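Side-chain contacts in coat protein (Sulfolobus turreted icosahedral virus, PDB 2BBD), which forms the major part of the icosahedral protein shell of an archaeal virus, probably with the double jelly-roll fold of a large viral capsid lineage: residues S78-G81 against L82-M86; A54-P57 against Y58-Q62. All blocks are in the same frame, centred on the assembly; numbering follows the deposited sequence.

Contact 1 (S78-G81 against L82-M86)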
loop_
_atom_site.group_PDB
_atom_site.type_symbol
_atom_site.label_atom_id
_atom_site.label_comp_id
_atom_site.label_asym_id
_atom_site.label_seq_id
_atom_site.Cartn_x
_atom_site.Cartn_y
_atom_site.Cartn_z
ATOM N N SER A 78 0.639 -3.170 5.495
ATOM C CA SER A 78 0.162 -2.762 6.807
ATOM C C SER A 78 -0.924 -1.709 6.591
ATOM O O SER A 78 -1.025 -1.136 5.512
ATOM C CB SER A 78 1.314 -2.160 7.614
ATOM O OG SER A 78 1.866 -1.030 6.955
ATOM N N GLY A 79 -1.745 -1.461 7.603
ATOM C CA GLY A 79 -2.766 -0.437 7.457
ATOM C C GLY A 79 -2.069 0.919 7.324
ATOM O O GLY A 79 -2.543 1.814 6.615
ATOM N N THR A 80 -0.932 1.048 8.002
ATOM C CA THR A 80 -0.125 2.271 7.976
ATOM C C THR A 80 0.414 2.600 6.580
ATOM O O THR A 80 0.188 3.691 6.062
ATOM C CB THR A 80 1.077 2.163 8.942
ATOM O OG1 THR A 80 0.612 2.185 10.294
ATOM C CG2 THR A 80 2.040 3.322 8.720
ATOM N N GLY A 81 1.122 1.645 5.981
ATOM C CA GLY A 81 1.690 1.857 4.660
ATOM C C GLY A 81 0.683 2.156 3.566
ATOM O O GLY A 81 0.877 3.084 2.765
ATOM N N LEU A 82 -0.391 1.370 3.508
ATOM C CA LEU A 82 -1.410 1.584 2.490
ATOM C C LEU A 82 -2.090 2.934 2.722
ATOM O O LEU A 82 -2.480 3.613 1.760
ATOM C CB LEU A 82 -2.449 0.455 2.520
ATOM C CG LEU A 82 -3.516 0.469 1.414
ATOM C CD1 LEU A 82 -2.837 0.457 0.036
ATOM C CD2 LEU A 82 -4.440 -0.751 1.569
ATOM N N GLY A 83 -2.223 3.304 3.999
ATOM C CA GLY A 83 -2.845 4.567 4.373
ATOM C C GLY A 83 -2.000 5.749 3.917
ATOM O O GLY A 83 -2.513 6.748 3.413
ATOM N N ILE A 84 -0.690 5.638 4.092
ATOM C CA ILE A 84 0.194 6.707 3.659
ATOM C C ILE A 84 0.145 6.775 2.125
ATOM O O ILE A 84 0.177 7.861 1.545
ATOM C CB ILE A 84 1.636 6.474 4.186
ATOM C CG1 ILE A 84 1.645 6.639 5.709
ATOM C CG2 ILE A 84 2.612 7.472 3.555
ATOM C CD1 ILE A 84 2.905 6.141 6.390
ATOM N N LEU A 85 0.031 5.623 1.469
ATOM C CA LEU A 85 -0.057 5.615 0.015
ATOM C C LEU A 85 -1.347 6.336 -0.394
ATOM O O LEU A 85 -1.369 7.082 -1.373
ATOM C CB LEU A 85 -0.064 4.179 -0.532
ATOM C CG LEU A 85 -0.061 4.057 -2.065
ATOM C CD1 LEU A 85 1.236 4.637 -2.620
ATOM C CD2 LEU A 85 -0.202 2.594 -2.481
HETATM N N MSE A 86 -2.421 6.126 0.365
HETATM C CA MSE A 86 -3.687 6.786 0.058
HETATM C C MSE A 86 -3.536 8.305 0.195
HETATM O O MSE A 86 -4.035 9.076 -0.619
HETATM C CB MSE A 86 -4.793 6.300 1.003
HETATM C CG MSE A 86 -5.150 4.834 0.858
HETATM SE SE MSE A 86 -5.692 4.397 -0.959
HETATM C CE MSE A 86 -4.144 3.344 -1.464
#
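Leu82 N reaches back to Ser78 O at 3.3 Å in a nearly straight bond (172°), the first of four successive i to i+4 backbone bonds that carry the chain from Ser78-Gly81 into Leu82-Met86 as one turn of helix runs into the next. Gly83 N to Gly79 O, Ile84 N to Thr80 O and Leu85 N to Gly81 O follow. Ser78 closes the open end: its OG accepts from Gly81 N at 2.9 Å, so an amide of the first turn that has no earlier helical carbonyl is still paired. With chi1 at 59° the hydroxyl turns forward over that turn, where Glu187 is a second hydrogen-bond partner.

Along one flank Thr80 and Ile84 lie side by side, CG2 of Thr80 meeting CD1 of Ile84 at 3.8 Å. Threonine suits this place because its methyl, anti to the backbone N, packs on the isoleucine. In the crystal its OG1 hydrogen-bonds to a methylpentanediol, probably from the crystallisation liquor. Ile84 also lays CG1 against Thr80 O, 3.3 Å away. Gly79, Gly81 and Gly83 keep three buried positions slim, and Leu82 sends its branches away from the first turn, onto Trp116 and Phe118 of strand 108-123. A serine N-cap leading directly from strand 72-78 into helix 79-89 is the motif here.

Contact 2 (A54-P57 against Y58-Q62)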
loop_
_atom_site.group_PDB
_atom_site.type_symbol
_atom_site.label_atom_id
_atom_site.label_comp_id
_atom_site.label_asym_id
_atom_site.label_seq_id
_atom_site.Cartn_x
_atom_site.Cartn_y
_atom_site.Cartn_z
ATOM N N ALA A 54 0.577 10.455 14.066
ATOM C CA ALA A 54 0.625 9.582 12.907
ATOM C C ALA A 54 1.515 8.402 13.319
ATOM O O ALA A 54 2.412 8.557 14.149
ATOM C CB ALA A 54 1.240 10.331 11.736
ATOM N N PRO A 55 1.321 7.223 12.714
ATOM C CA PRO A 55 0.364 6.856 11.671
ATOM C C PRO A 55 -1.103 6.638 12.069
ATOM O O PRO A 55 -1.870 6.066 11.293
ATOM C CB PRO A 55 1.003 5.608 11.062
ATOM C CG PRO A 55 1.553 4.933 12.260
ATOM C CD PRO A 55 2.188 6.078 13.047
ATOM N N PHE A 56 -1.501 7.064 13.265
ATOM C CA PHE A 56 -2.908 6.945 13.631
ATOM C C PHE A 56 -3.606 7.938 12.701
ATOM O O PHE A 56 -3.051 8.993 12.382
ATOM C CB PHE A 56 -3.130 7.340 15.100
ATOM C CG PHE A 56 -4.580 7.597 15.453
ATOM C CD1 PHE A 56 -5.163 8.839 15.202
ATOM C CD2 PHE A 56 -5.376 6.589 15.992
ATOM C CE1 PHE A 56 -6.515 9.075 15.480
ATOM C CE2 PHE A 56 -6.729 6.815 16.271
ATOM C CZ PHE A 56 -7.300 8.061 16.014
ATOM N N PRO A 57 -4.837 7.639 12.260
ATOM C CA PRO A 57 -5.678 6.468 12.529
ATOM C C PRO A 57 -5.471 5.245 11.613
ATOM O O PRO A 57 -6.115 4.208 11.807
ATOM C CB PRO A 57 -7.086 7.048 12.414
ATOM C CG PRO A 57 -6.938 7.994 11.258
ATOM C CD PRO A 57 -5.584 8.663 11.505
ATOM N N TYR A 58 -4.576 5.350 10.632
ATOM C CA TYR A 58 -4.339 4.234 9.720
ATOM C C TYR A 58 -3.866 2.966 10.410
ATOM O O TYR A 58 -4.160 1.866 9.932
ATOM C CB TYR A 58 -3.328 4.608 8.633
ATOM C CG TYR A 58 -3.837 5.652 7.672
ATOM C CD1 TYR A 58 -5.013 5.448 6.948
ATOM C CD2 TYR A 58 -3.138 6.840 7.473
ATOM C CE1 TYR A 58 -5.473 6.401 6.050
ATOM C CE2 TYR A 58 -3.592 7.799 6.577
ATOM C CZ TYR A 58 -4.755 7.574 5.870
ATOM O OH TYR A 58 -5.195 8.514 4.978
ATOM N N ASN A 59 -3.130 3.104 11.518
ATOM C CA ASN A 59 -2.649 1.920 12.216
ATOM C C ASN A 59 -3.724 1.220 13.064
ATOM O O ASN A 59 -3.414 0.356 13.892
ATOM C CB ASN A 59 -1.412 2.237 13.067
ATOM C CG ASN A 59 -1.690 3.213 14.188
ATOM O OD1 ASN A 59 -2.807 3.697 14.361
ATOM N ND2 ASN A 59 -0.659 3.510 14.962
ATOM N N LEU A 60 -4.984 1.605 12.869
ATOM C CA LEU A 60 -6.078 0.930 13.569
ATOM C C LEU A 60 -6.273 -0.415 12.858
ATOM O O LEU A 60 -7.031 -1.282 13.314
ATOM C CB LEU A 60 -7.364 1.756 13.530
ATOM C CG LEU A 60 -7.388 2.970 14.470
ATOM C CD1 LEU A 60 -8.743 3.659 14.361
ATOM C CD2 LEU A 60 -7.139 2.521 15.910
ATOM N N VAL A 61 -5.598 -0.561 11.716
ATOM C CA VAL A 61 -5.592 -1.815 10.975
ATOM C C VAL A 61 -4.123 -2.179 10.957
ATOM O O VAL A 61 -3.286 -1.373 10.534
ATOM C CB VAL A 61 -6.088 -1.686 9.502
ATOM C CG1 VAL A 61 -5.596 -2.885 8.692
ATOM C CG2 VAL A 61 -7.624 -1.677 9.446
ATOM N N GLN A 62 -3.793 -3.364 11.461
ATOM C CA GLN A 62 -2.407 -3.796 11.473
ATOM C C GLN A 62 -1.965 -4.174 10.057
ATOM O O GLN A 62 -1.000 -3.610 9.540
ATOM C CB GLN A 62 -2.209 -4.976 12.432
ATOM C CG GLN A 62 -0.755 -5.422 12.559
ATOM C CD GLN A 62 -0.493 -6.257 13.806
ATOM O OE1 GLN A 62 -0.781 -5.821 14.926
ATOM N NE2 GLN A 62 0.068 -7.459 13.618
#
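Asn59 lies across the start of the turn, and its amide spans two residues of Ala54-Pro57. OD1 approaches Phe56 CA at 3.3 Å, while ND2 lies 3.8 Å from Pro55 CG. The side chain crosses both neighbours at about a right angle, and its amide plane is turned 74° from the Phe56 ring. Chi1 of 64° sets CG between the backbone N and the carbonyl carbon, which folds the short side chain back over the preceding residues.

Two backbone bonds draw the chain round beneath it. Leu60 N donates to Pro57 O at 3.0 Å, the i to i+3 bond of the 3-10 segment 58-60, and Asn59 N to Pro55 O at 3.2 Å, one residue wider; each donor stands well above its carbonyl plane, about 50° out. Leu60 then rests on the same acceptor, CG only 3.2 Å from Pro57 O, and its CD1 touches both Pro57 CB and Phe56 CE2 at 4.2 Å.

What shapes the turn is the pair of prolines, each preceded by a cis peptide. Proline suits both places, since it tolerates the cis form more readily than other residues and has no N-H to satisfy. The second cis bond folds Pro57 back on the residue before it, with CB 3.6 Å above the centre of the Phe56 ring, a CH-pi type of packing.

Further out, Tyr58 hydrogen-bonds through OH to Asn94 and meets the ring of Trp116. Pro57 and Leu60 pack on Val114 and Leu112 of strand 108-123, Pro55 and Asn59 touch Thr80 of helix 79-89, and the chain leaves the turn directly into strand 61-68.

Overall arrangement
From the N terminus, contact 2 comes first: it closes the cis-proline turn at the end of the loop after strand 49-50 and delivers the chain into strand 61-68. That strand pairs with its neighbour 72-78, from whose end contact 1 starts helix 79-89. The two are in series, neither nested nor crossed, yet their centres lie 8 Å apart because the hairpin brings the chain back. They meet where Gly79 N approaches Gln62 O at 3.0 Å, a probable hydrogen bond, and where Thr80 CG2 packs on Pro55 CB at 3.4 Å. Both also lean on strand 108-123, tying together the turn, the helix and the sheets that hold strands 61-68 and 108-123.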